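Local coordinates for protein angiotensin-converting enzyme (Anopheles gambiae, PDB 6S1Y) that is a zinc metallopeptidase that probably trims dipeptides from the C-terminal ends of peptide substrates, as its relatives do, at residues W21-Y26 with K88-L93; T285-F290 with T308-S313; I341-R346 with H356-H361. One frame throughout, in Å; residues are numbered along the deposited sequence.

Overall arrangement
Contact 1 lies at one flank of the chain, its centre about 29 Å from that of contact 3, yet its touching residues are largely buried; it joins helix 12-42 to the end of helix 81-90 by aliphatic and CH-pi packing. Contacts 2 and 3 are neighbours, with centres about 9 Å apart. Contact 2, partly buried, sets two nearly antiparallel helices against each other through aromatic side chains. Contact 3 is fully buried, and its helix carries zinc ligands and part of the ligand pocket, so hydrocarbon packing there backs metal and polar chemistry. Phe290 of contact 2 packs on Gln343 and Thr345 of contact 3, and Ser313 meets Ile341.

Contact 1: residues W21-Y26 with K88-L93; sequences WIEQRY and KKLAKL
Tyr26 and Leu90 meet because the tyrosine ring leaves its helix with CG opposite the backbone N (chi1 -161°), while Leu90 swings CG beside its own backbone N (chi1 -85°) and sends both methyls forward from a side chain whose first bond only skirts the partner helix. The two side chains slide past each other in opposite directions. Leu90 CD2 settles over one face of the ring in a CH-pi contact, 3.9 Å from the centroid of the Tyr26 ring and 18° off its normal. It is displaced toward the base of the ring, and Tyr26 CG and CD1 both lie 3.8 Å from Leu90 CD2. The other methyl, Leu90 CD1, rests 3.9 Å from Glu23 CG, where the two side chains cross at about a right angle. The leucine thus forks over residues nearly one turn apart on helix 12-42, one methyl to Tyr26 and one to Glu23. At the far end of the ring, Tyr26 OH lies 4.3 Å from Lys92 O, too far for a hydrogen bond, so the joint between the two segments is apolar.

Glu23 lends this joint only its methylene: its carboxylate reaches past Leu90 to a salt bridge from OE2 to Arg86, on the same helix as Leu90, which ties the two helices a second time. Nearby Glu374 crowds the same oxygen and would probably raise the proton affinity of the pair, partly offset by Arg86.

In relatives the first helices of the chain form a lid over the active-site cleft, and the contact joins two of the corresponding helices. Helix 46-70 lies alongside both partners: Phe59 meets the Tyr26 ring edge-to-face, Val66 packs on Ile22, and Leu70 packs on Leu90, joining helices 12-42, 46-70 and 81-90.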
# COMPACT_ATOMS: atom_id res chain seq x y z
N TRP A 21 -32.17 -5.35 10.99
CA TRP A 21 -32.49 -6.49 10.14
C TRP A 21 -31.82 -6.35 8.77
O TRP A 21 -31.37 -7.34 8.18
CB TRP A 21 -34.01 -6.63 9.98
CG TRP A 21 -34.44 -7.54 8.85
CD1 TRP A 21 -35.30 -7.24 7.83
CD2 TRP A 21 -34.02 -8.90 8.62
NE1 TRP A 21 -35.44 -8.32 6.99
CE2 TRP A 21 -34.66 -9.35 7.45
CE3 TRP A 21 -33.16 -9.77 9.30
CZ2 TRP A 21 -34.48 -10.63 6.94
CZ3 TRP A 21 -32.97 -11.05 8.79
CH2 TRP A 21 -33.63 -11.47 7.62
N ILE A 22 -31.75 -5.12 8.26
CA ILE A 22 -31.05 -4.88 7.00
C ILE A 22 -29.57 -5.19 7.16
O ILE A 22 -28.97 -5.84 6.29
CB ILE A 22 -31.28 -3.43 6.54
CG1 ILE A 22 -32.77 -3.20 6.25
CG2 ILE A 22 -30.44 -3.13 5.31
CD1 ILE A 22 -33.12 -1.78 5.81
N GLU A 23 -28.96 -4.76 8.27
CA GLU A 23 -27.54 -5.00 8.50
C GLU A 23 -27.19 -6.48 8.38
O GLU A 23 -26.17 -6.84 7.78
CB GLU A 23 -27.13 -4.47 9.87
CG GLU A 23 -27.03 -2.96 9.96
CD GLU A 23 -26.85 -2.46 11.38
OE1 GLU A 23 -26.95 -3.27 12.33
OE2 GLU A 23 -26.61 -1.25 11.55
N GLN A 24 -28.00 -7.35 8.97
CA GLN A 24 -27.69 -8.78 8.93
C GLN A 24 -27.85 -9.32 7.52
O GLN A 24 -27.06 -10.16 7.08
CB GLN A 24 -28.58 -9.54 9.91
CG GLN A 24 -28.64 -8.95 11.31
CD GLN A 24 -27.28 -8.86 11.99
OE1 GLN A 24 -26.37 -9.67 11.73
NE2 GLN A 24 -27.12 -7.89 12.89
N ARG A 25 -28.88 -8.87 6.81
CA ARG A 25 -29.03 -9.21 5.40
C ARG A 25 -27.78 -8.81 4.61
O ARG A 25 -27.16 -9.63 3.93
CB ARG A 25 -30.28 -8.53 4.85
CG ARG A 25 -31.06 -9.32 3.81
CD ARG A 25 -32.56 -9.18 4.04
NE ARG A 25 -33.03 -7.80 3.94
CZ ARG A 25 -33.27 -7.17 2.80
NH1 ARG A 25 -33.70 -5.92 2.81
NH2 ARG A 25 -33.07 -7.78 1.63
N TYR A 26 -27.39 -7.53 4.72
CA TYR A 26 -26.21 -7.03 4.02
C TYR A 26 -24.97 -7.85 4.37
O TYR A 26 -24.23 -8.28 3.49
CB TYR A 26 -26.01 -5.55 4.38
CG TYR A 26 -25.16 -4.69 3.47
CD1 TYR A 26 -25.72 -3.98 2.42
CD2 TYR A 26 -23.80 -4.53 3.71
CE1 TYR A 26 -24.94 -3.17 1.60
CE2 TYR A 26 -23.01 -3.72 2.90
CZ TYR A 26 -23.59 -3.04 1.85
OH TYR A 26 -22.82 -2.23 1.04
N LYS A 88 -26.56 6.16 6.00
CA LYS A 88 -25.82 6.70 4.87
C LYS A 88 -24.84 5.67 4.31
O LYS A 88 -24.74 5.50 3.08
CB LYS A 88 -25.08 7.97 5.28
CG LYS A 88 -24.31 8.66 4.16
CD LYS A 88 -23.46 9.84 4.67
CE LYS A 88 -22.19 9.37 5.38
NZ LYS A 88 -21.92 10.11 6.66
N LYS A 89 -24.11 4.97 5.18
CA LYS A 89 -23.10 4.03 4.70
C LYS A 89 -23.74 2.78 4.11
O LYS A 89 -23.19 2.19 3.18
CB LYS A 89 -22.15 3.66 5.84
CG LYS A 89 -21.34 4.87 6.31
CD LYS A 89 -20.42 4.55 7.47
CE LYS A 89 -19.03 4.21 7.00
NZ LYS A 89 -18.19 5.44 6.78
N LEU A 90 -24.89 2.37 4.63
CA LEU A 90 -25.60 1.24 4.04
C LEU A 90 -26.19 1.59 2.70
O LEU A 90 -26.37 0.72 1.85
CB LEU A 90 -26.70 0.76 4.99
CG LEU A 90 -26.23 -0.22 6.05
CD1 LEU A 90 -27.27 -0.33 7.14
CD2 LEU A 90 -25.94 -1.58 5.42
N ALA A 91 -26.49 2.86 2.47
CA ALA A 91 -27.08 3.30 1.22
C ALA A 91 -26.06 3.61 0.14
O ALA A 91 -26.45 3.93 -1.00
CB ALA A 91 -27.96 4.53 1.46
N LYS A 92 -24.76 3.54 0.45
CA LYS A 92 -23.72 3.85 -0.53
C LYS A 92 -23.52 2.64 -1.43
O LYS A 92 -23.05 1.59 -0.99
CB LYS A 92 -22.44 4.24 0.18
CG LYS A 92 -21.38 4.79 -0.75
CD LYS A 92 -20.45 5.77 -0.04
CE LYS A 92 -19.82 5.17 1.21
NZ LYS A 92 -19.22 6.22 2.08
N LEU A 93 -23.85 2.79 -2.71
CA LEU A 93 -23.88 1.65 -3.63
C LEU A 93 -22.55 1.42 -4.34
O LEU A 93 -22.16 0.27 -4.57
CB LEU A 93 -24.97 1.85 -4.68
CG LEU A 93 -26.42 1.90 -4.22
CD1 LEU A 93 -27.32 2.12 -5.42
CD2 LEU A 93 -26.79 0.63 -3.51

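Contact 2: residues T285-F290 with T308-S313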
# COMPACT_ATOMS: atom_id res chain seq x y z
N THR A 285 11.40 -19.36 8.93
CA THR A 285 10.41 -19.83 7.96
C THR A 285 9.32 -18.78 7.88
O THR A 285 9.22 -17.90 8.73
CB THR A 285 9.79 -21.17 8.40
OG1 THR A 285 9.12 -20.95 9.65
CG2 THR A 285 10.85 -22.26 8.54
N PRO A 286 8.46 -18.87 6.87
CA PRO A 286 7.29 -17.98 6.84
C PRO A 286 6.45 -18.04 8.11
O PRO A 286 6.05 -16.99 8.63
CB PRO A 286 6.53 -18.48 5.61
CG PRO A 286 7.64 -18.97 4.70
CD PRO A 286 8.66 -19.60 5.60
N ILE A 287 6.18 -19.24 8.63
CA ILE A 287 5.32 -19.34 9.81
C ILE A 287 5.99 -18.68 11.01
O ILE A 287 5.34 -17.95 11.77
CB ILE A 287 4.96 -20.81 10.09
CG1 ILE A 287 3.62 -21.15 9.42
CG2 ILE A 287 4.87 -21.08 11.57
CD1 ILE A 287 3.38 -22.65 9.28
N LYS A 288 7.28 -18.96 11.22
CA LYS A 288 8.00 -18.25 12.27
C LYS A 288 7.83 -16.74 12.13
O LYS A 288 7.63 -16.03 13.12
CB LYS A 288 9.48 -18.66 12.24
CG LYS A 288 10.39 -17.94 13.24
CD LYS A 288 10.03 -18.23 14.69
CE LYS A 288 11.17 -17.81 15.63
NZ LYS A 288 10.70 -17.62 17.05
N MET A 289 7.84 -16.24 10.88
CA MET A 289 7.75 -14.79 10.68
C MET A 289 6.40 -14.26 11.14
O MET A 289 6.33 -13.22 11.80
CB MET A 289 7.99 -14.45 9.20
CG MET A 289 9.42 -14.63 8.76
SD MET A 289 9.60 -14.82 6.98
CE MET A 289 9.31 -13.13 6.42
N PHE A 290 5.31 -14.96 10.81
CA PHE A 290 3.99 -14.53 11.28
C PHE A 290 3.84 -14.71 12.78
O PHE A 290 3.17 -13.90 13.44
CB PHE A 290 2.91 -15.31 10.53
CG PHE A 290 2.71 -14.83 9.11
CD1 PHE A 290 3.46 -15.36 8.08
CD2 PHE A 290 1.77 -13.87 8.81
CE1 PHE A 290 3.30 -14.92 6.78
CE2 PHE A 290 1.59 -13.42 7.53
CZ PHE A 290 2.36 -13.96 6.50
N THR A 308 -8.63 -20.03 13.35
CA THR A 308 -9.12 -19.94 11.98
C THR A 308 -8.07 -19.29 11.06
O THR A 308 -7.85 -19.74 9.92
CB THR A 308 -10.43 -19.16 11.94
OG1 THR A 308 -11.42 -19.85 12.71
CG2 THR A 308 -10.94 -19.03 10.52
N PHE A 309 -7.39 -18.26 11.55
CA PHE A 309 -6.36 -17.61 10.74
C PHE A 309 -5.29 -18.60 10.29
O PHE A 309 -4.88 -18.61 9.12
CB PHE A 309 -5.71 -16.46 11.50
CG PHE A 309 -4.50 -15.93 10.82
CD1 PHE A 309 -3.26 -16.51 11.01
CD2 PHE A 309 -4.61 -14.86 9.93
CE1 PHE A 309 -2.14 -16.03 10.34
CE2 PHE A 309 -3.50 -14.37 9.27
CZ PHE A 309 -2.26 -14.96 9.47
N TRP A 310 -4.78 -19.42 11.23
CA TRP A 310 -3.73 -20.38 10.90
C TRP A 310 -4.25 -21.51 10.02
O TRP A 310 -3.50 -22.05 9.19
CB TRP A 310 -3.10 -20.96 12.17
CG TRP A 310 -2.42 -19.94 13.03
CD1 TRP A 310 -2.88 -19.41 14.20
CD2 TRP A 310 -1.17 -19.30 12.76
NE1 TRP A 310 -1.99 -18.49 14.69
CE2 TRP A 310 -0.93 -18.40 13.81
CE3 TRP A 310 -0.23 -19.40 11.72
CZ2 TRP A 310 0.22 -17.60 13.86
CZ3 TRP A 310 0.90 -18.63 11.78
CH2 TRP A 310 1.12 -17.73 12.84
N ASP A 311 -5.52 -21.91 10.18
CA ASP A 311 -6.04 -23.05 9.43
C ASP A 311 -6.20 -22.70 7.95
O ASP A 311 -5.82 -23.48 7.08
CB ASP A 311 -7.40 -23.50 9.96
CG ASP A 311 -7.34 -24.09 11.35
OD1 ASP A 311 -6.27 -24.65 11.74
OD2 ASP A 311 -8.39 -24.00 12.04
N LYS A 312 -6.78 -21.53 7.67
CA LYS A 312 -7.26 -21.18 6.35
C LYS A 312 -6.38 -20.17 5.60
O LYS A 312 -6.61 -19.94 4.42
CB LYS A 312 -8.70 -20.62 6.46
CG LYS A 312 -9.69 -21.63 7.06
CD LYS A 312 -11.07 -21.01 7.26
CE LYS A 312 -12.07 -22.04 7.79
NZ LYS A 312 -13.37 -21.43 8.21
N SER A 313 -5.37 -19.59 6.25
CA SER A 313 -4.48 -18.67 5.57
C SER A 313 -3.53 -19.40 4.63
O SER A 313 -3.22 -20.58 4.80
CB SER A 313 -3.67 -17.85 6.57
OG SER A 313 -4.48 -16.84 7.17
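Phe290 starts its contacts at CB, which lies 3.8 Å from Trp310 CH2 and 4.1 Å from Trp310 CZ3, so the outer end of the indole touches the root of the phenylalanine. Farther along, Phe290 CD2 approaches Phe309 CZ at 4.2 Å, near the plane of the Phe309 ring and at its edge. On the opposite flank Phe290 CE1 packs on Thr345 OG1 and, at the tip, Phe290 CZ packs on Gln343 OE1. Chi1 of -75° places CG beside the backbone N, aiming the ring at the loop after strand 339-342.

The segments 286-290 and 308-312 run almost antiparallel (161°), their axes coming no closer than 13.0 Å; in this largely helical peptidase fold, bulky aromatics of helices 286-299 and 307-312 span that gap beside the zinc-binding helix 349-368. Phe309 CD1 sits over the centre of one face of the Trp310 ring system, giving the indole an aromatic backing. The rim of the indole also brushes Ile287, whose CG1 is 4.4 Å from Trp310 CZ3. Thr285 N-caps its helix, OG1 accepting from Lys288 N. At the end of the partner helix Ser313 OG donates to Phe309 O at 2.7 Å, and is also hydrogen-bonded to Ile341 N.

Contact 3: residues I341-R346 with H356-H361; sequences IKQCTR and HHELGH. With ZN (zinc ion), chain G; KSN ((2~{S})-2-[[(4~{S})-4-azanyl-5-oxidanyl-5-oxidanylidene-pentanoyl]amino]pentanedioic acid), chain H.
Gln343 turns a buried amide oxygen onto a hydrocarbon: OE1 lies 3.7 Å from Glu358 CG and has no polar partner anywhere in the model. The amide and carboxylate planes are 73° apart, so the two groups cross without stacking. The other half of the amide is satisfied, NE2 being hydrogen-bonded to Glu351, two turns before Glu358 on helix 349-368. Beside it, Ile341 points its CD1 methyl against the helix, 3.6 Å from Glu358 CB and 3.8 Å from Leu359 CD2, so the methyl lies against the base of the glutamate side chain.

The helix carries the HExxH motif of this peptidase family. His357 NE2 and His361 NE2 each hold the zinc ion at 2.0 Å, and Glu385 completes the protein ligands. The outer nitrogens are steadied by a second shell, ND1 of His357 by Asp389 and ND1 of His361 by His384.

The side chain of Glu358 folds back at chi2 (-58°), which turns its carboxylate toward the ligand. Glu358 OE2 comes within 2.6 Å of O14 of the bound glutamyl dipeptide and accepts a weak hydrogen bond from its N06. The ligand carboxylate grips the metal unevenly, with O15 1.9 Å and O14 2.5 Å from the zinc ion. O14 thus sits between metal and glutamate, near the plane of both imidazole rings at their edges, consistent with the place where the motif's glutamate activates a zinc-bound water in related peptidases. Cys344, centre of an inverse gamma turn, is disulfide-bonded to Cys326.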
# COMPACT_ATOMS: atom_id res chain seq x y z
N ILE A 341 -4.75 -14.20 5.68
CA ILE A 341 -3.73 -13.60 4.85
C ILE A 341 -3.39 -14.57 3.74
O ILE A 341 -3.27 -15.78 3.97
CB ILE A 341 -2.48 -13.21 5.67
CG1 ILE A 341 -2.79 -11.97 6.50
CG2 ILE A 341 -1.27 -13.03 4.76
CD1 ILE A 341 -1.70 -11.56 7.50
N LYS A 342 -3.22 -14.04 2.54
CA LYS A 342 -2.71 -14.79 1.40
C LYS A 342 -1.43 -14.07 0.98
O LYS A 342 -1.47 -12.94 0.47
CB LYS A 342 -3.73 -14.85 0.27
CG LYS A 342 -3.25 -15.56 -0.98
CD LYS A 342 -4.42 -15.97 -1.88
CE LYS A 342 -5.32 -14.78 -2.25
NZ LYS A 342 -4.70 -13.88 -3.25
N GLN A 343 -0.29 -14.71 1.22
CA GLN A 343 1.00 -14.10 0.96
C GLN A 343 1.97 -15.17 0.48
O GLN A 343 2.09 -16.23 1.11
CB GLN A 343 1.56 -13.41 2.22
CG GLN A 343 2.85 -12.64 1.96
CD GLN A 343 3.27 -11.77 3.14
OE1 GLN A 343 2.46 -11.42 4.00
NE2 GLN A 343 4.55 -11.42 3.18
N CYS A 344 2.65 -14.88 -0.62
CA CYS A 344 3.67 -15.79 -1.14
C CYS A 344 5.01 -15.44 -0.49
O CYS A 344 6.00 -15.08 -1.12
CB CYS A 344 3.70 -15.76 -2.66
SG CYS A 344 2.06 -16.27 -3.37
N THR A 345 5.01 -15.60 0.84
CA THR A 345 6.10 -15.20 1.71
C THR A 345 7.44 -15.83 1.34
O THR A 345 7.53 -17.03 1.07
CB THR A 345 5.76 -15.57 3.15
OG1 THR A 345 4.40 -15.19 3.43
CG2 THR A 345 6.68 -14.86 4.13
N ARG A 346 8.48 -15.01 1.39
CA ARG A 346 9.87 -15.44 1.27
C ARG A 346 10.63 -14.97 2.50
O ARG A 346 10.19 -14.08 3.23
CB ARG A 346 10.50 -14.90 -0.01
CG ARG A 346 9.74 -15.34 -1.26
CD ARG A 346 10.13 -16.75 -1.65
NE ARG A 346 11.45 -16.74 -2.28
CZ ARG A 346 12.10 -17.82 -2.70
NH1 ARG A 346 11.56 -19.02 -2.54
NH2 ARG A 346 13.29 -17.70 -3.25
N HIS A 356 4.20 -7.78 8.71
CA HIS A 356 3.62 -6.85 9.67
C HIS A 356 2.55 -5.96 9.04
O HIS A 356 1.50 -5.73 9.64
CB HIS A 356 4.71 -5.98 10.28
CG HIS A 356 5.58 -6.71 11.25
ND1 HIS A 356 6.63 -7.50 10.86
CD2 HIS A 356 5.53 -6.79 12.61
CE1 HIS A 356 7.20 -8.04 11.92
NE2 HIS A 356 6.56 -7.61 12.99
N HIS A 357 2.80 -5.44 7.83
CA HIS A 357 1.78 -4.63 7.16
C HIS A 357 0.46 -5.39 7.11
O HIS A 357 -0.60 -4.87 7.47
CB HIS A 357 2.24 -4.26 5.74
CG HIS A 357 1.18 -3.55 4.93
ND1 HIS A 357 1.03 -2.18 4.93
CD2 HIS A 357 0.22 -4.03 4.10
CE1 HIS A 357 0.02 -1.85 4.15
NE2 HIS A 357 -0.48 -2.95 3.63
N GLU A 358 0.52 -6.65 6.64
CA GLU A 358 -0.70 -7.45 6.49
C GLU A 358 -1.31 -7.80 7.85
O GLU A 358 -2.54 -7.73 8.01
CB GLU A 358 -0.37 -8.71 5.70
CG GLU A 358 0.18 -8.46 4.29
CD GLU A 358 -0.77 -7.65 3.42
OE1 GLU A 358 -1.99 -7.67 3.67
OE2 GLU A 358 -0.29 -6.97 2.47
N LEU A 359 -0.49 -8.14 8.84
CA LEU A 359 -1.04 -8.47 10.16
C LEU A 359 -1.68 -7.26 10.80
O LEU A 359 -2.52 -7.43 11.69
CB LEU A 359 0.04 -9.02 11.10
CG LEU A 359 0.50 -10.46 10.88
CD1 LEU A 359 1.74 -10.79 11.71
CD2 LEU A 359 -0.63 -11.44 11.19
N GLY A 360 -1.28 -6.06 10.39
CA GLY A 360 -1.95 -4.86 10.86
C GLY A 360 -3.37 -4.76 10.33
O GLY A 360 -4.27 -4.32 11.04
N HIS A 361 -3.57 -5.14 9.06
CA HIS A 361 -4.92 -5.26 8.51
C HIS A 361 -5.73 -6.27 9.34
O HIS A 361 -6.85 -5.98 9.76
CB HIS A 361 -4.86 -5.72 7.04
CG HIS A 361 -4.45 -4.67 6.05
ND1 HIS A 361 -5.03 -3.42 5.99
CD2 HIS A 361 -3.56 -4.71 5.02
CE1 HIS A 361 -4.50 -2.73 4.99
NE2 HIS A 361 -3.61 -3.49 4.39
ZN ZN G . -2.37 -2.83 2.96
C10 KSN H . -5.80 -5.59 -1.85
C13 KSN H . -2.29 -4.27 0.90
C17 KSN H . 2.70 -2.07 -2.70
C02 KSN H . 2.54 -1.91 -1.19
C03 KSN H . 1.26 -2.51 -0.59
C04 KSN H . 0.55 -3.58 -1.39
C05 KSN H . 0.42 -4.96 -0.69
C07 KSN H . -2.16 -4.85 -0.53
C08 KSN H . -3.35 -5.69 -0.96
C09 KSN H . -4.64 -4.87 -1.13
N01 KSN H . 2.57 -0.49 -0.83
N06 KSN H . -0.88 -5.55 -0.35
O11 KSN H . -5.55 -6.60 -2.57
O12 KSN H . -7.00 -5.17 -1.76
O14 KSN H . -1.92 -5.00 1.87
O15 KSN H . -2.70 -3.12 1.12
O16 KSN H . 1.40 -5.60 -0.47
O18 KSN H . 3.24 -3.13 -3.12
O19 KSN H . 2.34 -1.22 -3.56